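Long-range contacts in peptidoglycan D,D-transpeptidase PbpA (Mycobacterium tuberculosis, PDB 3UPN), which probably cross-links peptidoglycan strands in the cell wall as a penicillin-binding D,D-transpeptidase needed for the control of cell length: residues 373-378 against 391-396; 412-417 against 427-432; 273-278 against 359-364; 229-234 against 253-258. One frame throughout, in Å; residues are numbered along the deposited sequence.

Contact 1. Residues 373-378 against 391-396. With IM2 ((5R)-5-[(1S,2R)-1-formyl-2-hydroxypropyl]-3-[(2-{[(E)-iminomethyl]amino}ethyl)sulfanyl]-4,5-dihydro-1H-pyrrole-2-carbox ylic acid), chain C.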
# COMPACT_ATOMS: atom_id res chain seq x y z
N LEU A 373 5.34 -20.28 -7.25
CA LEU A 373 5.09 -19.65 -8.55
C LEU A 373 5.67 -18.23 -8.60
O LEU A 373 6.19 -17.80 -9.64
CB LEU A 373 3.59 -19.61 -8.86
CG LEU A 373 2.75 -20.88 -9.03
CD1 LEU A 373 1.47 -20.55 -9.80
CD2 LEU A 373 3.51 -22.00 -9.71
N MET A 374 5.57 -17.52 -7.48
CA MET A 374 6.04 -16.14 -7.38
C MET A 374 7.56 -16.07 -7.33
O MET A 374 8.15 -15.14 -7.86
CB MET A 374 5.41 -15.44 -6.15
CG MET A 374 3.90 -15.17 -6.29
SD MET A 374 3.14 -14.32 -4.88
CE MET A 374 3.80 -12.66 -5.06
N VAL A 375 8.20 -17.05 -6.69
CA VAL A 375 9.67 -17.16 -6.74
C VAL A 375 10.14 -17.39 -8.18
O VAL A 375 11.18 -16.89 -8.58
CB VAL A 375 10.22 -18.27 -5.82
CG1 VAL A 375 11.68 -18.59 -6.15
CG2 VAL A 375 10.10 -17.84 -4.38
N GLY A 376 9.35 -18.14 -8.95
CA GLY A 376 9.62 -18.38 -10.36
C GLY A 376 9.41 -17.13 -11.19
O GLY A 376 10.24 -16.82 -12.03
N ALA A 377 8.31 -16.41 -10.95
CA ALA A 377 8.04 -15.13 -11.61
C ALA A 377 9.12 -14.07 -11.38
O ALA A 377 9.44 -13.33 -12.30
CB ALA A 377 6.65 -14.58 -11.24
N GLU A 378 9.70 -14.02 -10.18
CA GLU A 378 10.82 -13.10 -9.87
C GLU A 378 12.10 -13.41 -10.67
O GLU A 378 12.80 -12.49 -11.13
CB GLU A 378 11.11 -13.08 -8.36
CG GLU A 378 12.42 -12.37 -7.92
CD GLU A 378 12.40 -10.81 -8.00
OE1 GLU A 378 11.32 -10.21 -8.26
OE2 GLU A 378 13.47 -10.19 -7.81
N GLN A 391 16.31 -14.53 -1.53
CA GLN A 391 15.28 -14.95 -2.48
C GLN A 391 14.00 -14.13 -2.33
O GLN A 391 13.42 -14.03 -1.25
CB GLN A 391 14.99 -16.44 -2.30
CG GLN A 391 14.28 -17.09 -3.48
CD GLN A 391 14.02 -18.57 -3.24
OE1 GLN A 391 13.38 -18.94 -2.25
NE2 GLN A 391 14.52 -19.41 -4.15
N ILE A 392 13.55 -13.56 -3.45
CA ILE A 392 12.35 -12.73 -3.48
C ILE A 392 11.25 -13.47 -4.23
O ILE A 392 11.49 -14.04 -5.30
CB ILE A 392 12.65 -11.34 -4.16
CG1 ILE A 392 13.68 -10.55 -3.34
CG2 ILE A 392 11.36 -10.55 -4.37
CD1 ILE A 392 14.24 -9.28 -4.00
N ALA A 393 10.04 -13.49 -3.66
CA ALA A 393 8.86 -13.94 -4.39
C ALA A 393 8.12 -12.70 -4.87
O ALA A 393 7.90 -11.78 -4.08
CB ALA A 393 7.99 -14.79 -3.52
N SER A 394 7.74 -12.66 -6.15
CA SER A 394 7.08 -11.48 -6.68
C SER A 394 6.10 -11.74 -7.82
O SER A 394 6.08 -12.83 -8.41
CB SER A 394 8.10 -10.42 -7.11
OG SER A 394 8.80 -10.78 -8.29
N LYS A 395 5.29 -10.73 -8.09
CA LYS A 395 4.51 -10.62 -9.31
C LYS A 395 4.59 -9.17 -9.84
O LYS A 395 4.11 -8.23 -9.19
CB LYS A 395 3.06 -11.04 -9.10
CG LYS A 395 2.24 -11.14 -10.38
CD LYS A 395 2.66 -12.35 -11.22
CE LYS A 395 1.97 -12.38 -12.57
NZ LYS A 395 2.68 -11.53 -13.58
N THR A 396 5.21 -9.01 -11.00
CA THR A 396 5.23 -7.76 -11.74
C THR A 396 3.97 -7.67 -12.61
O THR A 396 3.28 -8.67 -12.80
CB THR A 396 6.46 -7.66 -12.68
OG1 THR A 396 6.42 -8.74 -13.62
CG2 THR A 396 7.76 -7.75 -11.90
C7 IM2 C . -0.13 -8.00 -17.15
C2 IM2 C . 3.92 -7.62 -18.44
C6 IM2 C . 0.64 -7.63 -18.43
C5 IM2 C . 1.79 -8.57 -18.86
C3 IM2 C . 3.73 -8.59 -17.56
O7 IM2 C . -1.13 -7.35 -16.88
C61 IM2 C . -0.33 -7.29 -19.59
O62 IM2 C . -1.71 -7.40 -19.22
C62 IM2 C . -0.10 -8.09 -20.87
N4 IM2 C . 2.49 -9.06 -17.67
C31 IM2 C . 4.67 -9.14 -16.58
O31 IM2 C . 5.43 -10.09 -16.91
O32 IM2 C . 4.69 -8.64 -15.44
S21 IM2 C . 5.06 -6.38 -18.36
C22 IM2 C . 6.72 -6.99 -18.28
C23 IM2 C . 7.40 -6.50 -17.00
N24 IM2 C . 8.57 -7.36 -16.82
C25 IM2 C . 9.18 -7.35 -15.76
N26 IM2 C . 9.84 -7.11 -14.75
C1 IM2 C . 2.90 -7.74 -19.53
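Ser-394 is held twice by helix 364-380, once through its backbone and once through its hydroxyl. It lies on strand 393-399, an edge strand of the five-stranded transpeptidase sheet. Ala-393 and Lys-395 pair with the neighbouring strand, so the amide of Ser-394 faces the outer edge. There Met-374 O receives it at 3.0 Å from Ser-394 N, with an N-H...O angle of 175°. Ser-394 N comes from above the carbonyl plane, while Glu-378 N, closing the helical turn, reaches the same oxygen from the opposite face. A single oxygen thus serves the helix and the strand.

Glu-378 bends at chi2 (73°), which brings its carboxylate back over the strand. Ser-394 OG donates to the anti lone pair of Glu-378 OE1, 2.6 Å from oxygen to oxygen. Tyr-414 OH binds OE1 as well, while OE2 makes a salt bridge to Arg-451. Between these polar links the helix needs small groups: Ala-393 CB fits against Met-374 CB at 3.7 Å and against Val-375 CG2, and Ala-377 CB sits 3.4 Å from Ser-394 O.

Further along the strand come Lys-395 and Thr-396, the start of the KTG motif of penicillin-binding proteins. Lys-395 NZ is shared between Thr-396 O, 3.0 Å away, and Ser-252 OG. Thr-396 OG1 donates to the carboxylate oxygen O32 of IM2 at 2.5 Å.

Ser-394 N and OG and both carboxylate oxygens of Glu-378 thus all have partners, the edge amide being bonded to a helix carbonyl. The Arg-451 bridge probably favours an ionised Glu-378, and the strand carrying the KTG residues is fixed against the helix.

Contact 2. Residues 412-417 against 427-432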
# COMPACT_ATOMS: atom_id res chain seq x y z
N ALA A 412 2.34 0.73 -13.72
CA ALA A 412 3.33 -0.31 -13.46
C ALA A 412 3.22 -0.80 -12.02
O ALA A 412 3.33 0.00 -11.09
CB ALA A 412 4.73 0.23 -13.71
N TRP A 413 3.02 -2.10 -11.84
CA TRP A 413 2.90 -2.69 -10.49
C TRP A 413 4.03 -3.66 -10.19
O TRP A 413 4.56 -4.30 -11.10
CB TRP A 413 1.62 -3.51 -10.37
CG TRP A 413 0.31 -2.81 -10.20
CD1 TRP A 413 -0.61 -2.59 -11.17
CD2 TRP A 413 -0.27 -2.34 -8.96
NE1 TRP A 413 -1.73 -1.98 -10.62
CE2 TRP A 413 -1.55 -1.82 -9.28
CE3 TRP A 413 0.17 -2.30 -7.63
CZ2 TRP A 413 -2.40 -1.27 -8.30
CZ3 TRP A 413 -0.68 -1.76 -6.66
CH2 TRP A 413 -1.95 -1.24 -7.01
N TYR A 414 4.38 -3.78 -8.91
CA TYR A 414 5.25 -4.85 -8.40
C TYR A 414 4.77 -5.16 -6.99
O TYR A 414 4.66 -4.27 -6.15
CB TYR A 414 6.68 -4.39 -8.37
CG TYR A 414 7.71 -5.39 -7.90
CD1 TYR A 414 8.10 -6.48 -8.71
CD2 TYR A 414 8.36 -5.21 -6.68
CE1 TYR A 414 9.08 -7.36 -8.30
CE2 TYR A 414 9.35 -6.11 -6.25
CZ TYR A 414 9.71 -7.18 -7.08
OH TYR A 414 10.69 -8.07 -6.67
N ILE A 415 4.43 -6.42 -6.74
CA ILE A 415 4.13 -6.90 -5.38
C ILE A 415 5.13 -8.00 -5.06
O ILE A 415 5.50 -8.81 -5.93
CB ILE A 415 2.66 -7.38 -5.23
CG1 ILE A 415 2.35 -8.61 -6.11
CG2 ILE A 415 1.69 -6.21 -5.53
CD1 ILE A 415 0.98 -9.19 -5.87
N ALA A 416 5.61 -8.02 -3.82
CA ALA A 416 6.65 -8.97 -3.48
C ALA A 416 6.76 -9.20 -1.98
O ALA A 416 6.27 -8.41 -1.18
CB ALA A 416 7.98 -8.51 -4.05
N PHE A 417 7.41 -10.30 -1.63
CA PHE A 417 7.81 -10.56 -0.25
C PHE A 417 9.17 -11.25 -0.19
O PHE A 417 9.59 -11.87 -1.16
CB PHE A 417 6.72 -11.29 0.54
CG PHE A 417 6.36 -12.67 0.01
CD1 PHE A 417 7.04 -13.80 0.45
CD2 PHE A 417 5.31 -12.83 -0.89
CE1 PHE A 417 6.70 -15.08 -0.01
CE2 PHE A 417 4.96 -14.10 -1.36
CZ PHE A 417 5.65 -15.22 -0.92
N VAL A 427 5.96 -5.97 0.02
CA VAL A 427 5.81 -4.64 -0.58
C VAL A 427 4.80 -4.63 -1.73
O VAL A 427 4.56 -5.68 -2.36
CB VAL A 427 7.17 -4.03 -1.05
CG1 VAL A 427 8.14 -3.91 0.10
CG2 VAL A 427 7.82 -4.90 -2.19
N ALA A 428 4.21 -3.47 -1.96
CA ALA A 428 3.53 -3.17 -3.22
C ALA A 428 4.10 -1.86 -3.79
O ALA A 428 4.22 -0.86 -3.06
CB ALA A 428 2.04 -3.04 -3.01
N VAL A 429 4.46 -1.87 -5.07
CA VAL A 429 4.92 -0.67 -5.75
C VAL A 429 3.94 -0.37 -6.87
O VAL A 429 3.62 -1.24 -7.66
CB VAL A 429 6.35 -0.83 -6.31
CG1 VAL A 429 6.77 0.45 -7.06
CG2 VAL A 429 7.33 -1.14 -5.17
N LEU A 430 3.41 0.85 -6.88
CA LEU A 430 2.61 1.27 -8.00
C LEU A 430 3.22 2.53 -8.62
O LEU A 430 3.42 3.54 -7.94
CB LEU A 430 1.16 1.51 -7.60
CG LEU A 430 0.44 2.31 -8.70
CD1 LEU A 430 -0.13 1.42 -9.83
CD2 LEU A 430 -0.62 3.18 -8.09
N VAL A 431 3.54 2.45 -9.91
CA VAL A 431 4.02 3.64 -10.64
C VAL A 431 2.94 4.00 -11.64
O VAL A 431 2.76 3.30 -12.64
CB VAL A 431 5.37 3.40 -11.35
CG1 VAL A 431 5.85 4.70 -12.01
CG2 VAL A 431 6.42 2.87 -10.35
N GLU A 432 2.22 5.09 -11.35
CA GLU A 432 1.19 5.58 -12.28
C GLU A 432 1.79 5.96 -13.64
O GLU A 432 2.69 6.78 -13.70
CB GLU A 432 0.46 6.78 -11.69
CG GLU A 432 -0.52 6.41 -10.61
CD GLU A 432 -1.35 7.59 -10.17
OE1 GLU A 432 -1.86 8.33 -11.04
OE2 GLU A 432 -1.49 7.77 -8.95
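Val-429 N meets Tyr-414 O at 2.6 Å, the shortest of six backbone bonds that join these strands of a beta hairpin in the antiparallel transpeptidase sheet. Tyr-414 N returns a bond to Val-429 O, and the same two-way exchange occurs between Ala-412 and Val-431 and between Ala-416 and Val-427. These hydrogen-bonded pairs alternate with the non-hydrogen-bonded pairs Trp-413 with Leu-430 and Ile-415 with Ala-428. Where amides do not meet, CA-H groups lean on carbonyls, as Trp-413 CA does on Val-429 O at 3.3 Å.

The alternation sorts the side chains onto two faces. Ala-412, Tyr-414 and Ala-416 share one with Val-427, Val-429 and Val-431, and helix 446-458 covers it, touching Tyr-414, Val-427 and Val-429. Beta-branched valines suit the extended backbone, and small alanines stand opposite Val-427 and Val-431; Ala-416 CB rests 4.1 Å from Val-427 CG2. On the other face, toward helix 317-328, small Ala-428 sits beside Ile-415, its CB 4.1 Å from Ile-415 CG2.

Trp-413 is the large residue of that second face. With CG anti to the carbonyl carbon (chi1 -76°), its indole swings across to the partner strand and lies with one face against Leu-430, while NE1 donates to Pro-190 O. The leucine answers with a CH-pi contact: Leu-430 CD1 stands over the five-membered ring of Trp-413, 3.8 Å from its centroid and 19° off the normal.

Contact 3. Residues 273-278 against 359-364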
# COMPACT_ATOMS: atom_id res chain seq x y z
N ALA A 273 -11.52 -13.45 -4.16
CA ALA A 273 -11.31 -12.00 -4.09
C ALA A 273 -11.71 -11.45 -2.72
O ALA A 273 -10.96 -10.69 -2.11
CB ALA A 273 -12.07 -11.31 -5.20
N ARG A 274 -12.88 -11.86 -2.22
CA ARG A 274 -13.33 -11.48 -0.88
C ARG A 274 -12.43 -12.10 0.19
O ARG A 274 -12.14 -11.45 1.19
CB ARG A 274 -14.78 -11.92 -0.62
CG ARG A 274 -15.83 -11.22 -1.46
CD ARG A 274 -17.23 -11.54 -0.94
NE ARG A 274 -17.47 -12.99 -0.90
CZ ARG A 274 -18.13 -13.68 -1.84
NH1 ARG A 274 -18.66 -13.07 -2.89
NH2 ARG A 274 -18.26 -14.99 -1.71
N ALA A 275 -11.99 -13.34 -0.02
CA ALA A 275 -11.09 -14.00 0.94
C ALA A 275 -9.78 -13.24 1.11
O ALA A 275 -9.15 -13.30 2.17
CB ALA A 275 -10.83 -15.47 0.54
N PHE A 276 -9.40 -12.50 0.07
CA PHE A 276 -8.17 -11.69 0.05
C PHE A 276 -8.45 -10.20 0.28
O PHE A 276 -7.62 -9.35 -0.05
CB PHE A 276 -7.42 -11.87 -1.28
CG PHE A 276 -6.38 -12.94 -1.25
CD1 PHE A 276 -5.10 -12.67 -0.75
CD2 PHE A 276 -6.66 -14.22 -1.73
CE1 PHE A 276 -4.13 -13.65 -0.72
CE2 PHE A 276 -5.69 -15.21 -1.70
CZ PHE A 276 -4.42 -14.92 -1.20
N GLY A 277 -9.64 -9.90 0.81
CA GLY A 277 -9.95 -8.57 1.27
C GLY A 277 -10.65 -7.65 0.32
O GLY A 277 -10.83 -6.47 0.64
N LEU A 278 -11.04 -8.14 -0.85
CA LEU A 278 -11.75 -7.29 -1.80
C LEU A 278 -13.22 -7.29 -1.48
O LEU A 278 -13.76 -8.32 -1.07
CB LEU A 278 -11.52 -7.76 -3.24
CG LEU A 278 -10.28 -7.23 -3.96
CD1 LEU A 278 -9.00 -7.73 -3.30
CD2 LEU A 278 -10.34 -7.66 -5.41
N ARG A 359 -8.29 -12.93 8.89
CA ARG A 359 -8.92 -14.13 8.35
C ARG A 359 -7.90 -15.00 7.65
O ARG A 359 -6.80 -14.54 7.30
CB ARG A 359 -10.07 -13.76 7.39
CG ARG A 359 -9.63 -13.13 6.08
CD ARG A 359 -10.80 -12.51 5.33
NE ARG A 359 -10.72 -11.05 5.35
CZ ARG A 359 -11.58 -10.22 4.75
NH1 ARG A 359 -12.62 -10.69 4.07
NH2 ARG A 359 -11.40 -8.91 4.86
N ARG A 360 -8.24 -16.28 7.45
CA ARG A 360 -7.47 -17.13 6.56
C ARG A 360 -8.06 -16.98 5.17
O ARG A 360 -9.27 -17.18 4.97
CB ARG A 360 -7.47 -18.60 7.02
CG ARG A 360 -6.66 -19.51 6.11
CD ARG A 360 -6.49 -20.94 6.65
NE ARG A 360 -5.38 -21.07 7.59
CZ ARG A 360 -4.09 -21.01 7.27
NH1 ARG A 360 -3.16 -21.14 8.21
NH2 ARG A 360 -3.70 -20.80 6.01
N ALA A 361 -7.21 -16.61 4.21
CA ALA A 361 -7.61 -16.46 2.82
C ALA A 361 -7.49 -17.80 2.08
O ALA A 361 -8.39 -18.21 1.34
CB ALA A 361 -6.78 -15.37 2.13
N VAL A 362 -6.37 -18.48 2.29
CA VAL A 362 -6.09 -19.75 1.62
C VAL A 362 -5.34 -20.68 2.54
O VAL A 362 -4.74 -20.22 3.53
CB VAL A 362 -5.22 -19.58 0.33
CG1 VAL A 362 -5.99 -18.82 -0.75
CG2 VAL A 362 -3.87 -18.92 0.64
N SER A 363 -5.37 -21.98 2.20
CA SER A 363 -4.71 -23.03 2.97
C SER A 363 -3.20 -22.81 2.97
O SER A 363 -2.69 -22.10 2.10
CB SER A 363 -5.03 -24.42 2.37
OG SER A 363 -4.54 -24.52 1.05
N PRO A 364 -2.48 -23.37 3.97
CA PRO A 364 -1.03 -23.27 3.91
C PRO A 364 -0.47 -23.86 2.62
O PRO A 364 0.59 -23.43 2.15
CB PRO A 364 -0.57 -24.08 5.12
CG PRO A 364 -1.72 -24.04 6.07
CD PRO A 364 -2.94 -24.05 5.19
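A Schellman motif ends helix 266-275, and the turn it makes is the surface on which Ala-361 and Arg-359 rest. Leu-278 N bonds to Ala-273 O and Gly-277 N to Arg-274 O, with Gly-277 as the C-prime residue. Gly-277 takes the positive phi (94°) of this position, which glycine tolerates.

Across from it, the chain leaves strand 357-360 and turns toward helix 364-380. Ala-361 points its methyl into the angle between the helix end and Phe-276, where it fits between Ala-275 O and the ring: Ala-361 CB lies 3.1 Å from Ala-275 O.

Arg-359 reaches along the same turn. Its chain is bent at chi3 (109°), and the guanidinium spreads over the backbone of Gly-277; Gly-277 CA lies 3.8 Å from the plane of the Arg-359 guanidinium, toward its rim. NH2 bonds to Ser-280 OG.

Phe-276 buries its ring against helix 317-328, so this packing ties the end of one helix to two other elements, away from the active site. Val-362 CG1 comes to 3.7 Å from Phe-276 CE2, and Ala-361 CB stands squarely over the face of the same ring, 3.9 Å from its centroid and 7° off the normal.

Contact 4. Residues 229-234 against 253-258; sequences LENYGG and CNTAFV. With IM2 ((5R)-5-[(1S,2R)-1-formyl-2-hydroxypropyl]-3-[(2-{[(E)-iminomethyl]amino}ethyl)sulfanyl]-4,5-dihydro-1H-pyrrole-2-carbox ylic acid), chain C.
Asn-231 lays its amide across Thr-255 at about a right angle, OD1 resting 3.3 Å from the methyl CG2 of the threonine. That oxygen also accepts two successive backbone amides. Thr-255 N arrives nearly head-on to the carbonyl, 3.0 Å from OD1 of Asn-231 with an N-H...O angle of 175°. Asn-254 N, 3.1 Å from the same Asn-231 OD1, comes from above the amide plane and makes the more bent bond of the two. The other end of the amide, ND2, is held by Ala-235 O, which fixes the flip of the group; a side chain with both a donor and an acceptor suits this place.

Thr-255 puts OG1 between its backbone N and carbonyl carbon (chi1 62°), where it bonds to Ala-217 O, and turns its methyl toward Asn-231. One turn along the helix, Leu-229 CD2 meets Val-258 CG2 at 3.8 Å, an apolar patch that seats strand 228-230 on helix 255-264. Away from this patch, at the start of segment 253-258, a disulfide joins Cys-253 to Cys-237.

Asn-254 faces the ligand. Its ND2 makes two weak bonds, each 3.4 Å long, from Asn-254 ND2 to Glu-230 O and to IM2 O62, while OD1 accepts from Lys-196 NZ. Nearby, Tyr-232 CD2 comes within 3.7 Å of IM2 C1.

Cys-253 and Asn-254 are the last two residues of the SXN motif of the penicillin-binding proteins. Asn-231 thus acts from the second shell on the backbone of that motif, at the rim of the active-site cleft where Ser-193 is the probable nucleophile.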
# COMPACT_ATOMS: atom_id res chain seq x y z
N LEU A 229 -9.26 -10.60 -26.52
CA LEU A 229 -8.08 -10.40 -25.70
C LEU A 229 -6.84 -11.08 -26.30
O LEU A 229 -6.96 -12.08 -27.00
CB LEU A 229 -8.33 -10.87 -24.26
CG LEU A 229 -8.78 -9.85 -23.19
CD1 LEU A 229 -9.42 -8.56 -23.73
CD2 LEU A 229 -9.70 -10.51 -22.18
N GLU A 230 -5.67 -10.52 -26.01
CA GLU A 230 -4.42 -10.98 -26.62
C GLU A 230 -3.27 -10.96 -25.61
O GLU A 230 -3.28 -10.17 -24.66
CB GLU A 230 -4.05 -10.09 -27.82
CG GLU A 230 -3.69 -8.64 -27.46
CD GLU A 230 -3.06 -7.85 -28.60
OE1 GLU A 230 -2.25 -6.93 -28.31
OE2 GLU A 230 -3.36 -8.14 -29.79
N ASN A 231 -2.28 -11.83 -25.84
CA ASN A 231 -1.02 -11.73 -25.11
C ASN A 231 -0.25 -10.46 -25.50
O ASN A 231 -0.63 -9.72 -26.41
CB ASN A 231 -0.13 -12.95 -25.38
CG ASN A 231 -0.70 -14.25 -24.82
OD1 ASN A 231 -1.67 -14.27 -24.06
ND2 ASN A 231 -0.08 -15.36 -25.21
N TYR A 232 0.85 -10.23 -24.78
CA TYR A 232 1.78 -9.16 -25.07
C TYR A 232 2.79 -9.65 -26.13
O TYR A 232 3.48 -10.65 -25.90
CB TYR A 232 2.51 -8.79 -23.78
CG TYR A 232 3.15 -7.42 -23.74
CD1 TYR A 232 2.60 -6.34 -24.43
CD2 TYR A 232 4.29 -7.20 -22.96
CE1 TYR A 232 3.18 -5.08 -24.38
CE2 TYR A 232 4.88 -5.94 -22.89
CZ TYR A 232 4.32 -4.89 -23.61
OH TYR A 232 4.90 -3.65 -23.54
N GLY A 233 2.83 -9.01 -27.30
CA GLY A 233 1.83 -8.04 -27.75
C GLY A 233 1.13 -8.60 -28.97
O GLY A 233 0.84 -7.87 -29.93
N GLY A 234 0.86 -9.90 -28.93
CA GLY A 234 0.27 -10.65 -30.04
C GLY A 234 1.03 -11.95 -30.28
O GLY A 234 0.79 -12.64 -31.27
N CYS A 253 1.37 -14.89 -19.19
CA CYS A 253 0.54 -15.00 -20.40
C CYS A 253 -0.91 -14.67 -20.08
O CYS A 253 -1.39 -15.01 -19.00
CB CYS A 253 0.68 -16.40 -21.01
SG CYS A 253 2.42 -16.80 -21.21
N ASN A 254 -1.59 -14.01 -21.00
CA ASN A 254 -2.93 -13.50 -20.74
C ASN A 254 -4.03 -14.47 -21.09
O ASN A 254 -4.93 -14.69 -20.28
CB ASN A 254 -3.18 -12.18 -21.46
CG ASN A 254 -2.65 -10.98 -20.69
OD1 ASN A 254 -2.20 -11.10 -19.55
ND2 ASN A 254 -2.71 -9.82 -21.33
N THR A 255 -3.96 -15.02 -22.30
CA THR A 255 -4.99 -15.92 -22.84
C THR A 255 -5.17 -17.15 -21.96
O THR A 255 -6.29 -17.64 -21.78
CB THR A 255 -4.66 -16.39 -24.29
OG1 THR A 255 -3.43 -17.13 -24.29
CG2 THR A 255 -4.57 -15.20 -25.25
N ALA A 256 -4.07 -17.66 -21.42
CA ALA A 256 -4.10 -18.81 -20.53
C ALA A 256 -4.96 -18.50 -19.31
O ALA A 256 -5.71 -19.36 -18.85
CB ALA A 256 -2.69 -19.21 -20.11
N PHE A 257 -4.85 -17.26 -18.80
CA PHE A 257 -5.57 -16.82 -17.60
C PHE A 257 -7.02 -16.39 -17.83
O PHE A 257 -7.88 -16.60 -16.97
CB PHE A 257 -4.79 -15.75 -16.85
CG PHE A 257 -3.70 -16.31 -16.01
CD1 PHE A 257 -3.98 -16.76 -14.73
CD2 PHE A 257 -2.41 -16.46 -16.51
CE1 PHE A 257 -2.99 -17.34 -13.95
CE2 PHE A 257 -1.41 -17.02 -15.73
CZ PHE A 257 -1.71 -17.46 -14.44
N VAL A 258 -7.26 -15.79 -18.99
CA VAL A 258 -8.62 -15.62 -19.49
C VAL A 258 -9.34 -16.99 -19.48
O VAL A 258 -10.45 -17.11 -18.97
CB VAL A 258 -8.63 -15.02 -20.92
CG1 VAL A 258 -10.05 -14.93 -21.48
CG2 VAL A 258 -7.97 -13.65 -20.93
C7 IM2 C . -0.13 -8.00 -17.15
C2 IM2 C . 3.92 -7.62 -18.44
C6 IM2 C . 0.64 -7.63 -18.43
C5 IM2 C . 1.79 -8.57 -18.86
C3 IM2 C . 3.73 -8.59 -17.56
O7 IM2 C . -1.13 -7.35 -16.88
C61 IM2 C . -0.33 -7.29 -19.59
O62 IM2 C . -1.71 -7.40 -19.22
C62 IM2 C . -0.10 -8.09 -20.87
N4 IM2 C . 2.49 -9.06 -17.67
C31 IM2 C . 4.67 -9.14 -16.58
O31 IM2 C . 5.43 -10.09 -16.91
O32 IM2 C . 4.69 -8.64 -15.44
S21 IM2 C . 5.06 -6.38 -18.36
C22 IM2 C . 6.72 -6.99 -18.28
C23 IM2 C . 7.40 -6.50 -17.00
N24 IM2 C . 8.57 -7.36 -16.82
C25 IM2 C . 9.18 -7.35 -15.76
N26 IM2 C . 9.84 -7.11 -14.75
C1 IM2 C . 2.90 -7.74 -19.53

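Overall arrangement
All four contacts belong to the transpeptidase domain, and along the chain contact 4 closes first, then 3, 1 and 2. Contacts 1 and 2, with centres about 12 Å apart, touch directly: strands 393-399 and 411-418 are neighbours in one antiparallel sheet, which 425-431 extends. Contact 3 lies about 20 Å from the centres of both, linked to contact 1 because strand 357-360 runs into helix 364-380. Contact 4 sits about 20 Å from contact 1, centre to centre, yet both reach IM2, so the KTG strand and the SXN segment flank one cleft. Sheet and helical side thus jointly frame the active site, while contact 3 packs the domain away from it.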